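Local structure of decaprenyl diphosphate synthase (Rhodobacter capsulatus, 3MZV) at residues 173-176 / 177-181; 208-211 / 212-216; 244-247 / 248-251; 299-302 / 303-306; 322-325 / 326-329. The protein is a magnesium-dependent prenyltransferase that probably extends farnesyl diphosphate with isopentenyl diphosphate units into the long polyprenyl diphosphate used for quinone side chains. One frame throughout, in Å; residues are numbered along the deposited sequence.

Contact 1. Residues 173-176 / 177-181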
loop_
_atom_site.group_PDB
_atom_site.type_symbol
_atom_site.label_atom_id
_atom_site.label_comp_id
_atom_site.label_asym_id
_atom_site.label_seq_id
_atom_site.Cartn_x
_atom_site.Cartn_y
_atom_site.Cartn_z
ATOM N N LEU B 173 -0.529 10.603 21.714
ATOM C CA LEU B 173 0.012 11.646 20.837
ATOM C C LEU B 173 0.804 11.013 19.667
ATOM O O LEU B 173 0.708 11.452 18.547
ATOM C CB LEU B 173 0.901 12.615 21.610
ATOM C CG LEU B 173 1.508 13.687 20.709
ATOM C CD1 LEU B 173 0.385 14.504 19.983
ATOM C CD2 LEU B 173 2.440 14.612 21.497
ATOM N N ARG B 174 1.536 9.956 19.947
ATOM C CA ARG B 174 2.257 9.220 18.914
ATOM C C ARG B 174 1.303 8.591 17.903
ATOM O O ARG B 174 1.567 8.623 16.706
ATOM C CB ARG B 174 3.130 8.173 19.594
ATOM C CG ARG B 174 4.153 7.452 18.726
ATOM C CD ARG B 174 5.465 7.268 19.549
ATOM N NE ARG B 174 5.234 7.127 20.999
ATOM C CZ ARG B 174 6.115 7.440 21.960
ATOM N NH1 ARG B 174 5.791 7.259 23.245
ATOM N NH2 ARG B 174 7.319 7.924 21.665
ATOM N N VAL B 175 0.187 8.037 18.370
ATOM C CA VAL B 175 -0.786 7.428 17.493
ATOM C C VAL B 175 -1.394 8.481 16.602
ATOM O O VAL B 175 -1.522 8.285 15.386
ATOM C CB VAL B 175 -1.927 6.737 18.262
ATOM C CG1 VAL B 175 -3.145 6.522 17.361
ATOM C CG2 VAL B 175 -1.413 5.430 18.936
ATOM N N ILE B 176 -1.810 9.609 17.176
ATOM C CA ILE B 176 -2.502 10.555 16.347
ATOM C C ILE B 176 -1.512 11.262 15.398
ATOM O O ILE B 176 -1.911 11.614 14.305
ATOM C CB ILE B 176 -3.398 11.545 17.148
ATOM C CG1 ILE B 176 -2.576 12.456 18.055
ATOM C CG2 ILE B 176 -4.437 10.729 17.944
ATOM C CD1 ILE B 176 -3.476 13.535 18.844
ATOM N N ARG B 177 -0.272 11.466 15.844
ATOM C CA ARG B 177 0.790 12.096 15.039
ATOM C C ARG B 177 1.105 11.210 13.835
ATOM O O ARG B 177 1.250 11.693 12.714
ATOM C CB ARG B 177 2.048 12.377 15.894
ATOM C CG ARG B 177 3.197 13.113 15.192
ATOM C CD ARG B 177 4.088 13.757 16.241
ATOM N NE ARG B 177 3.935 15.188 16.457
ATOM C CZ ARG B 177 4.218 15.809 17.609
ATOM N NH1 ARG B 177 4.095 17.128 17.720
ATOM N NH2 ARG B 177 4.602 15.117 18.681
ATOM N N GLY B 178 1.159 9.900 14.044
ATOM C CA GLY B 178 1.390 8.969 12.945
ATOM C C GLY B 178 0.207 8.837 12.001
ATOM O O GLY B 178 0.343 9.023 10.791
ATOM N N LYS B 179 -0.950 8.529 12.563
ATOM C CA LYS B 179 -2.176 8.246 11.821
ATOM C C LYS B 179 -2.764 9.445 11.073
ATOM O O LYS B 179 -3.512 9.286 10.107
ATOM C CB LYS B 179 -3.227 7.810 12.834
ATOM C CG LYS B 179 -4.367 7.047 12.302
ATOM C CD LYS B 179 -5.705 7.293 13.028
ATOM C CE LYS B 179 -5.648 7.695 14.486
ATOM N NZ LYS B 179 -7.048 7.836 15.029
ATOM N N THR B 180 -2.565 10.644 11.630
ATOM C CA THR B 180 -3.258 11.833 11.130
ATOM C C THR B 180 -2.331 13.011 10.869
ATOM O O THR B 180 -2.387 13.603 9.768
ATOM C CB THR B 180 -4.418 12.280 12.048
ATOM O OG1 THR B 180 -5.444 11.272 12.057
ATOM C CG2 THR B 180 -5.033 13.628 11.543
ATOM N N ALA B 181 -1.495 13.380 11.847
ATOM C CA ALA B 181 -0.706 14.616 11.706
ATOM C C ALA B 181 0.387 14.494 10.655
ATOM O O ALA B 181 0.699 15.483 10.000
ATOM C CB ALA B 181 -0.071 15.025 13.020
#

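Contact 2. Residues 208-211 / 212-216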
loop_
_atom_site.group_PDB
_atom_site.type_symbol
_atom_site.label_atom_id
_atom_site.label_comp_id
_atom_site.label_asym_id
_atom_site.label_seq_id
_atom_site.Cartn_x
_atom_site.Cartn_y
_atom_site.Cartn_z
ATOM N N TYR B 208 3.431 23.931 11.454
ATOM C CA TYR B 208 2.028 24.307 11.237
ATOM C C TYR B 208 1.169 23.105 10.948
ATOM O O TYR B 208 0.138 22.889 11.590
ATOM C CB TYR B 208 1.848 25.356 10.140
ATOM C CG TYR B 208 0.399 25.610 9.780
ATOM C CD1 TYR B 208 -0.417 26.434 10.577
ATOM C CD2 TYR B 208 -0.183 24.992 8.685
ATOM C CE1 TYR B 208 -1.780 26.673 10.253
ATOM C CE2 TYR B 208 -1.535 25.212 8.358
ATOM C CZ TYR B 208 -2.317 26.040 9.129
ATOM O OH TYR B 208 -3.622 26.214 8.760
ATOM N N GLY B 209 1.593 22.301 9.979
ATOM C CA GLY B 209 0.819 21.178 9.590
ATOM C C GLY B 209 0.706 20.133 10.680
ATOM O O GLY B 209 -0.359 19.585 10.885
ATOM N N ASP B 210 1.812 19.847 11.362
ATOM C CA ASP B 210 1.841 18.887 12.469
ATOM C C ASP B 210 0.846 19.291 13.561
ATOM O O ASP B 210 0.024 18.509 13.970
ATOM C CB ASP B 210 3.270 18.825 13.052
ATOM C CG ASP B 210 3.391 17.955 14.286
ATOM O OD1 ASP B 210 3.219 16.711 14.207
ATOM O OD2 ASP B 210 3.691 18.528 15.359
ATOM N N ALA B 211 0.927 20.534 14.009
ATOM C CA ALA B 211 -0.002 21.044 15.034
ATOM C C ALA B 211 -1.478 21.020 14.578
ATOM O O ALA B 211 -2.397 20.679 15.325
ATOM C CB ALA B 211 0.424 22.482 15.466
ATOM N N LEU B 212 -1.743 21.461 13.365
ATOM C CA LEU B 212 -3.108 21.472 12.876
ATOM C C LEU B 212 -3.661 20.058 12.819
ATOM O O LEU B 212 -4.856 19.857 13.068
ATOM C CB LEU B 212 -3.203 22.147 11.493
ATOM C CG LEU B 212 -4.549 22.493 10.855
ATOM C CD1 LEU B 212 -5.134 23.708 11.493
ATOM C CD2 LEU B 212 -4.305 22.706 9.335
ATOM N N GLY B 213 -2.847 19.105 12.367
ATOM C CA GLY B 213 -3.306 17.720 12.226
ATOM C C GLY B 213 -3.589 17.081 13.584
ATOM O O GLY B 213 -4.601 16.398 13.754
ATOM N N ILE B 214 -2.702 17.351 14.551
ATOM C CA ILE B 214 -2.937 16.969 15.923
ATOM C C ILE B 214 -4.271 17.558 16.433
ATOM O O ILE B 214 -5.115 16.794 16.876
ATOM C CB ILE B 214 -1.799 17.344 16.828
ATOM C CG1 ILE B 214 -0.597 16.488 16.533
ATOM C CG2 ILE B 214 -2.238 17.142 18.345
ATOM C CD1 ILE B 214 0.682 17.040 17.069
ATOM N N ALA B 215 -4.488 18.857 16.277
ATOM C CA ALA B 215 -5.751 19.488 16.651
ATOM C C ALA B 215 -6.905 18.829 15.983
ATOM O O ALA B 215 -7.926 18.575 16.591
ATOM C CB ALA B 215 -5.752 21.035 16.332
ATOM N N PHE B 216 -6.735 18.512 14.707
ATOM C CA PHE B 216 -7.822 17.983 13.927
ATOM C C PHE B 216 -8.312 16.635 14.495
ATOM O O PHE B 216 -9.494 16.407 14.653
ATOM C CB PHE B 216 -7.266 17.807 12.501
ATOM C CG PHE B 216 -8.249 17.349 11.507
ATOM C CD1 PHE B 216 -8.973 18.268 10.772
ATOM C CD2 PHE B 216 -8.372 15.985 11.219
ATOM C CE1 PHE B 216 -9.861 17.834 9.773
ATOM C CE2 PHE B 216 -9.268 15.538 10.226
ATOM C CZ PHE B 216 -9.995 16.455 9.501
#

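Contact 3. Residues 244-247 / 248-251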
loop_
_atom_site.group_PDB
_atom_site.type_symbol
_atom_site.label_atom_id
_atom_site.label_comp_id
_atom_site.label_asym_id
_atom_site.label_seq_id
_atom_site.Cartn_x
_atom_site.Cartn_y
_atom_site.Cartn_z
ATOM N N LYS B 244 -10.924 2.076 21.895
ATOM C CA LYS B 244 -9.728 2.882 21.655
ATOM C C LYS B 244 -9.360 3.703 22.880
ATOM O O LYS B 244 -10.226 4.199 23.580
ATOM C CB LYS B 244 -9.901 3.802 20.424
ATOM C CG LYS B 244 -9.925 3.033 19.115
ATOM C CD LYS B 244 -10.147 3.937 17.889
ATOM C CE LYS B 244 -10.174 3.053 16.602
ATOM N NZ LYS B 244 -10.371 3.869 15.356
ATOM N N LEU B 245 -8.062 3.819 23.153
ATOM C CA LEU B 245 -7.580 4.676 24.236
ATOM C C LEU B 245 -7.275 6.054 23.645
ATOM O O LEU B 245 -6.173 6.274 23.092
ATOM C CB LEU B 245 -6.359 4.082 24.932
ATOM C CG LEU B 245 -6.719 3.121 26.073
ATOM C CD1 LEU B 245 -7.404 3.924 27.231
ATOM C CD2 LEU B 245 -7.615 1.966 25.605
ATOM N N THR B 246 -8.292 6.936 23.701
ATOM C CA THR B 246 -8.143 8.331 23.277
ATOM C C THR B 246 -8.083 9.239 24.494
ATOM O O THR B 246 -8.489 8.829 25.583
ATOM C CB THR B 246 -9.294 8.735 22.316
ATOM O OG1 THR B 246 -10.562 8.653 22.955
ATOM C CG2 THR B 246 -9.293 7.834 21.031
ATOM N N MET B 247 -7.648 10.474 24.291
ATOM C CA MET B 247 -7.416 11.411 25.385
ATOM C C MET B 247 -8.511 11.436 26.486
ATOM O O MET B 247 -8.164 11.372 27.659
ATOM C CB MET B 247 -7.122 12.827 24.861
ATOM C CG MET B 247 -6.555 13.740 25.849
ATOM S SD MET B 247 -6.013 15.405 25.174
ATOM C CE MET B 247 -4.243 15.011 24.936
ATOM N N PRO B 248 -9.806 11.553 26.122
ATOM C CA PRO B 248 -10.815 11.727 27.189
ATOM C C PRO B 248 -10.913 10.466 28.058
ATOM O O PRO B 248 -11.219 10.531 29.238
ATOM C CB PRO B 248 -12.117 11.931 26.426
ATOM C CG PRO B 248 -11.741 11.987 25.003
ATOM C CD PRO B 248 -10.380 11.730 24.780
ATOM N N VAL B 249 -10.641 9.303 27.465
ATOM C CA VAL B 249 -10.589 8.066 28.247
ATOM C C VAL B 249 -9.343 7.988 29.059
ATOM O O VAL B 249 -9.406 7.705 30.238
ATOM C CB VAL B 249 -10.695 6.809 27.373
ATOM C CG1 VAL B 249 -10.631 5.504 28.236
ATOM C CG2 VAL B 249 -11.959 6.859 26.519
ATOM N N ILE B 250 -8.177 8.190 28.425
ATOM C CA ILE B 250 -6.890 8.103 29.149
ATOM C C ILE B 250 -6.891 9.006 30.409
ATOM O O ILE B 250 -6.455 8.608 31.486
ATOM C CB ILE B 250 -5.739 8.535 28.218
ATOM C CG1 ILE B 250 -5.570 7.521 27.099
ATOM C CG2 ILE B 250 -4.447 8.744 29.005
ATOM C CD1 ILE B 250 -4.741 8.109 25.884
ATOM N N LYS B 251 -7.344 10.237 30.235
ATOM C CA LYS B 251 -7.373 11.192 31.353
ATOM C C LYS B 251 -8.320 10.723 32.466
ATOM O O LYS B 251 -8.020 10.893 33.622
ATOM C CB LYS B 251 -7.789 12.572 30.878
ATOM C CG LYS B 251 -6.707 13.320 30.121
ATOM C CD LYS B 251 -7.163 14.724 29.756
ATOM C CE LYS B 251 -6.100 15.528 28.976
ATOM N NZ LYS B 251 -4.906 15.812 29.813
#

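Contact 4. Residues 299-302 / 303-306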
loop_
_atom_site.group_PDB
_atom_site.type_symbol
_atom_site.label_atom_id
_atom_site.label_comp_id
_atom_site.label_asym_id
_atom_site.label_seq_id
_atom_site.Cartn_x
_atom_site.Cartn_y
_atom_site.Cartn_z
ATOM N N ILE B 299 -7.430 23.172 21.394
ATOM C CA ILE B 299 -7.285 24.579 21.106
ATOM C C ILE B 299 -5.828 25.031 21.375
ATOM O O ILE B 299 -5.302 25.902 20.669
ATOM C CB ILE B 299 -8.364 25.455 21.744
ATOM C CG1 ILE B 299 -8.184 25.525 23.259
ATOM C CG2 ILE B 299 -9.791 24.972 21.346
ATOM C CD1 ILE B 299 -9.176 26.481 23.951
ATOM N N GLY B 300 -5.147 24.352 22.293
ATOM C CA GLY B 300 -3.716 24.576 22.546
ATOM C C GLY B 300 -2.862 24.268 21.321
ATOM O O GLY B 300 -1.965 25.047 20.957
ATOM N N TRP B 301 -3.164 23.140 20.661
ATOM C CA TRP B 301 -2.428 22.758 19.469
ATOM C C TRP B 301 -2.673 23.788 18.357
ATOM O O TRP B 301 -1.769 24.032 17.569
ATOM C CB TRP B 301 -2.752 21.292 19.049
ATOM C CG TRP B 301 -1.891 20.308 19.821
ATOM C CD1 TRP B 301 -2.264 19.463 20.850
ATOM C CD2 TRP B 301 -0.505 20.102 19.633
ATOM N NE1 TRP B 301 -1.176 18.742 21.291
ATOM C CE2 TRP B 301 -0.081 19.134 20.585
ATOM C CE3 TRP B 301 0.443 20.673 18.780
ATOM C CZ2 TRP B 301 1.248 18.675 20.656
ATOM C CZ3 TRP B 301 1.753 20.232 18.872
ATOM C CH2 TRP B 301 2.138 19.242 19.799
ATOM N N THR B 302 -3.863 24.397 18.290
ATOM C CA THR B 302 -4.096 25.425 17.256
ATOM C C THR B 302 -3.280 26.672 17.582
ATOM O O THR B 302 -2.839 27.376 16.685
ATOM C CB THR B 302 -5.559 25.797 17.051
ATOM O OG1 THR B 302 -6.054 26.415 18.221
ATOM C CG2 THR B 302 -6.414 24.577 16.657
ATOM N N ASP B 303 -3.052 26.956 18.870
ATOM C CA ASP B 303 -2.115 28.033 19.236
ATOM C C ASP B 303 -0.723 27.762 18.719
ATOM O O ASP B 303 -0.076 28.644 18.166
ATOM C CB ASP B 303 -2.005 28.217 20.743
ATOM C CG ASP B 303 -1.087 29.372 21.126
ATOM O OD1 ASP B 303 -1.432 30.515 20.811
ATOM O OD2 ASP B 303 -0.039 29.131 21.783
ATOM N N THR B 304 -0.239 26.549 18.948
ATOM C CA THR B 304 1.041 26.146 18.457
ATOM C C THR B 304 1.089 26.267 16.923
ATOM O O THR B 304 2.063 26.722 16.400
ATOM C CB THR B 304 1.391 24.709 18.911
ATOM O OG1 THR B 304 1.362 24.670 20.348
ATOM C CG2 THR B 304 2.777 24.313 18.438
ATOM N N ALA B 305 0.038 25.881 16.226
ATOM C CA ALA B 305 -0.003 25.978 14.773
ATOM C C ALA B 305 0.096 27.418 14.333
ATOM O O ALA B 305 0.918 27.770 13.479
ATOM C CB ALA B 305 -1.284 25.350 14.236
ATOM N N ARG B 306 -0.747 28.263 14.910
ATOM C CA ARG B 306 -0.740 29.696 14.617
ATOM C C ARG B 306 0.617 30.350 14.849
ATOM O O ARG B 306 1.074 31.122 14.000
ATOM C CB ARG B 306 -1.820 30.382 15.435
ATOM C CG ARG B 306 -1.857 31.891 15.286
ATOM C CD ARG B 306 -3.226 32.490 15.807
ATOM N NE ARG B 306 -4.011 31.429 16.426
ATOM C CZ ARG B 306 -5.047 30.801 15.882
ATOM N NH1 ARG B 306 -5.634 29.832 16.565
ATOM N NH2 ARG B 306 -5.521 31.144 14.707
HETATM O O HOH W 1 -6.077 28.843 19.548
#

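Contact 5. Residues 322-325 / 326-329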
loop_
_atom_site.group_PDB
_atom_site.type_symbol
_atom_site.label_atom_id
_atom_site.label_comp_id
_atom_site.label_asym_id
_atom_site.label_seq_id
_atom_site.Cartn_x
_atom_site.Cartn_y
_atom_site.Cartn_z
ATOM N N ASP B 322 -4.133 30.810 8.977
ATOM C CA ASP B 322 -4.444 31.246 10.333
ATOM C C ASP B 322 -5.946 31.009 10.630
ATOM O O ASP B 322 -6.299 30.355 11.657
ATOM C CB ASP B 322 -4.038 32.710 10.512
ATOM C CG ASP B 322 -3.894 33.134 11.974
ATOM O OD1 ASP B 322 -4.908 33.174 12.680
ATOM O OD2 ASP B 322 -2.773 33.489 12.403
ATOM N N ASP B 323 -6.820 31.471 9.736
ATOM C CA ASP B 323 -8.261 31.261 9.921
ATOM C C ASP B 323 -8.567 29.762 9.885
ATOM O O ASP B 323 -9.480 29.283 10.554
ATOM C CB ASP B 323 -9.106 31.930 8.832
ATOM C CG ASP B 323 -9.113 33.436 8.906
ATOM O OD1 ASP B 323 -8.888 34.008 9.971
ATOM O OD2 ASP B 323 -9.377 34.059 7.856
ATOM N N LEU B 324 -7.831 29.011 9.088
ATOM C CA LEU B 324 -8.109 27.584 9.008
ATOM C C LEU B 324 -7.853 26.902 10.381
ATOM O O LEU B 324 -8.554 25.947 10.747
ATOM C CB LEU B 324 -7.306 26.936 7.916
ATOM C CG LEU B 324 -7.527 25.453 7.649
ATOM C CD1 LEU B 324 -8.956 25.142 7.163
ATOM C CD2 LEU B 324 -6.457 24.975 6.640
ATOM N N ALA B 325 -6.882 27.394 11.140
ATOM C CA ALA B 325 -6.641 26.835 12.462
ATOM C C ALA B 325 -7.819 27.077 13.377
ATOM O O ALA B 325 -8.201 26.160 14.112
ATOM C CB ALA B 325 -5.363 27.392 13.078
ATOM N N ASP B 326 -8.413 28.280 13.306
ATOM C CA ASP B 326 -9.655 28.563 14.034
ATOM C C ASP B 326 -10.755 27.590 13.583
ATOM O O ASP B 326 -11.408 26.947 14.401
ATOM C CB ASP B 326 -10.115 30.022 13.823
ATOM C CG ASP B 326 -9.298 31.020 14.649
ATOM O OD1 ASP B 326 -8.741 30.645 15.711
ATOM O OD2 ASP B 326 -9.223 32.201 14.270
ATOM N N TYR B 327 -10.927 27.480 12.276
ATOM C CA TYR B 327 -11.922 26.599 11.659
ATOM C C TYR B 327 -11.846 25.156 12.153
ATOM O O TYR B 327 -12.869 24.628 12.508
ATOM C CB TYR B 327 -11.774 26.602 10.140
ATOM C CG TYR B 327 -12.606 25.561 9.407
ATOM C CD1 TYR B 327 -13.978 25.731 9.223
ATOM C CD2 TYR B 327 -12.010 24.413 8.912
ATOM C CE1 TYR B 327 -14.733 24.767 8.530
ATOM C CE2 TYR B 327 -12.752 23.442 8.243
ATOM C CZ TYR B 327 -14.106 23.636 8.056
ATOM O OH TYR B 327 -14.813 22.663 7.403
ATOM N N VAL B 328 -10.654 24.589 12.269
ATOM C CA VAL B 328 -10.495 23.180 12.675
ATOM C C VAL B 328 -11.132 22.937 14.058
ATOM O O VAL B 328 -11.637 21.834 14.303
ATOM C CB VAL B 328 -9.007 22.728 12.627
ATOM C CG1 VAL B 328 -8.787 21.472 13.491
ATOM C CG2 VAL B 328 -8.563 22.475 11.178
ATOM N N VAL B 329 -11.130 23.953 14.945
ATOM C CA VAL B 329 -11.672 23.818 16.307
ATOM C C VAL B 329 -12.978 24.551 16.507
ATOM O O VAL B 329 -13.459 24.659 17.623
ATOM C CB VAL B 329 -10.674 24.287 17.424
ATOM C CG1 VAL B 329 -9.418 23.380 17.445
ATOM C CG2 VAL B 329 -10.333 25.780 17.289
#

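Contact 1. Residues 173-176 / 177-181
L173 and R177 start a run of helical bonds between 173-176 and 177-181, which form one unbroken piece of helix 169-194. R177 N bonds L173 O at 2.9 Å. G178 N to R174 O and K179 N to V175 O follow in the same i to i+4 pattern. The pattern widens at I176. Its O accepts T180 N at 2.9 Å and A181 N at 3.1 Å. T180 N stands above the carbonyl plane, while A181 N lies in it. This is a pi-type turn, and T180 takes up the extra residue with phi at -130°.

The side chains of L173 and R177 cross obliquely. R177 carries CG anti to its backbone N (chi1 -176°) and then bends at chi3. This brings NH2 to 3.6 Å from L173 CD2, while L173 CD1 covers one face of the guanidinium. R177 NH1 forms a salt bridge with D210 on helix 199-224. K179 lays its CB 3.1 Å from V175 O, and its CE touches V175 CG1 at 4.0 Å. K179 NZ bonds Q158, and T180 OG1 bonds Q217. R174 packs on H37 of the second subunit.

G178, K179 and T180 match the Gly-Lys-Thr signature of trans-prenyl synthases, where the lysine and threonine lie beside the allylic diphosphate site in relatives. K179 packs its CE on V175, and R177 lays its guanidinium against L173, each one turn back. Beyond these contacts their polar ends bond to other helices: K179 to 138-161, R177 to 199-224.

Contact 2. Residues 208-211 / 212-216
L212 touches Y208 one turn back on helix 199-224, a core helix of the all-alpha isoprenoid synthase fold. This helix also carries the second aspartate-rich motif of the family, DDLLD, just beyond F216. L212 N bonds Y208 O at 3.0 Å. The two side chains lie side by side and point the same way. L212 CD2 meets the ring end, 3.9 Å from Y208 CE2 and 3.6 Å from Y208 OH. Y208 reaches it with CG anti to the backbone N (chi1 172°). The hydroxyl is hydrogen-bonded to L321 O. A phenylalanine here would probably leave the L321 carbonyl without its hydroxyl partner and L212 CD2 without its nearest neighbour in that side chain.

G213 follows, and its N bonds G209 O at 2.9 Å. T180 CG2 of helix 169-194 packs on G213 O.

I214 N bonds D210 O with an N-H...O angle of 170°. I214 CD1 comes within 3.8 Å of both D210 OD1 and D210 OD2. The methyl thus lies against a buried carboxylate. The charge of D210 is answered by the salt bridge to R177 on helix 169-194.

A215 N bonds A211 O, and its CB packs on T302. A211 itself sits against W301 and A305 of helix 290-308, consistent with small residues allowing close approach of that helix. F216 sends its ring away from 208-211 to meet F184, the planes at about 55°. F216 N closes the run with a bond to L212 O at 2.8 Å.

Contact 3. Residues 244-247 / 248-251
K244 O lies 4.3 Å from V249 CG2, where the loop before helix 247-254 begins to wrap over the helix start. L245 comes next. Its CD1 touches V249 CG1 at 3.7 Å and I250 CG1 at 4.0 Å, the leucine and valine chains crossing at about a right angle. T246 is the N-cap residue, but its side chain makes no capping bond. Its OG1 sits 3.6 Å from P248 CD. Its carbonyl does the work: T246 O accepts I250 N at 2.9 Å and, weakly, V249 N.

M247 opens the helix, and P248 follows with no N-H to offer. M247 O accepts K251 N at 2.9 Å. M247 and K251 run side by side, and K251 CE rests 3.6 Å from M247 CG and 3.8 Å from M247 SD. K251 then bends at chi4 (-66°), and NZ forms a salt bridge with E169 on helix 169-194. An alanine in its place would probably leave E169 without this mate and M247 SD without its CE neighbour.

Proline suits a first helical turn, where its missing N-H costs no bond. Apolar packing and backbone bonds hold the helix start, and the K251-E169 salt bridge ties it to helix 169-194.

Contact 4. Residues 299-302 / 303-306
D303 N bonds I299 O at 3.1 Å and starts the backbone ladder between 299-302 and 303-306. T304 N to G300 O, A305 N to W301 O and R306 N to T302 O continue it in regular alpha-helical steps. The last is nearly straight, with an N-H...O angle of 172°.

Hydroxyls add bonds to this ladder. T302 holds OG1 between its backbone N and its carbonyl carbon (chi1 65°), which folds it back onto I299 O at 2.6 Å. It donates there, so I299 O is gripped by two donors. T304 OG1 lies 3.4 Å from G300 O, at most a weak bond, since its proton has another acceptor within reach.

One water links two side chains a turn apart. It gives a proton to T302 OG1 at 2.8 Å and accepts from R306 NH1 at 3.2 Å. T302 OG1 therefore both gives and receives. The arginine chain is bent sharply at chi3 (6°), which turns the guanidinium back along the helix toward the threonine.

All of this lies on helix 290-308, one of the outer helices of the all-alpha isoprenoid synthase fold. W301, T302 and A305 pack against helix 199-224, with W301 on I214 and I218.

Salt bridges carry the charged ends. D303 OD1 pairs with K307 on the same helix, and R306 NH2 with D322 on helix 316-328. R306 NH1 also has a long, weak ion pair with D326.

Apolar touching across the two halves is slight. W301 and T304 lie side by side, with W301 CE3 4.1 Å from T304 CB.

Contact 5. Residues 322-325 / 326-329
L324 and Y327 meet near the C-terminal end of helix 316-328, the last helix of this all-alpha isoprenoid synthase fold. Y327 N bonds D323 O at 2.9 Å, nearly along the C=O axis. Its CB sits 3.3 Å from L324 O and 3.6 Å from D323 O. From there CG is anti to the backbone N (chi1 171°). The ring slants across the leucine, and CD2 touches L324 CD1 at 3.6 Å. That meeting is oblique. Farther out the ring leads away from 322-325 and packs on P10 and K54. L324 also packs on Y208 of helix 199-224 and on L56 and L60 of helix 56-67.

The face toward helix 199-224 is apolar. A325 and V328 both pack on L212 of helix 199-224, and V328 N bonds L324 O.

The outer face bears three aspartates. D326 OD2 stands 4.7 Å from D322 OD1 and from D323 OD1, so the like charges are close but not in contact. R306 lies by two of them, held by D322 and more weakly by D326, and it is likely to ease their repulsion. D323 has a long, weak pair with R13.

The backbone ladder is uneven. D326 N to D322 O is a weak bond at 3.4 Å. The last step is shorter in sequence: V329 N bonds D326 O at 3.1 Å.

Contact 2 is buried and central, and touches contacts 1, 4 and 5. Contacts 1 and 2 lie on consecutive helices, 169-194 and 199-224, and are tied by a salt bridge. Contacts 4 and 5 also lie on consecutive helices, 290-308 and 316-328. They pack on contact 2 with alanines, a leucine, a valine and a tryptophan, and are tied together by the R306-D322 salt bridge. Contacts 1, 4 and 5 are partly buried. Contact 3 is buried but stands apart, its centre about 18 Å from the centre of the chain, and touches no other contact. It alone starts a helix from a loop, and contact 5 lies near a helix end. Only contact 1 reaches the second subunit.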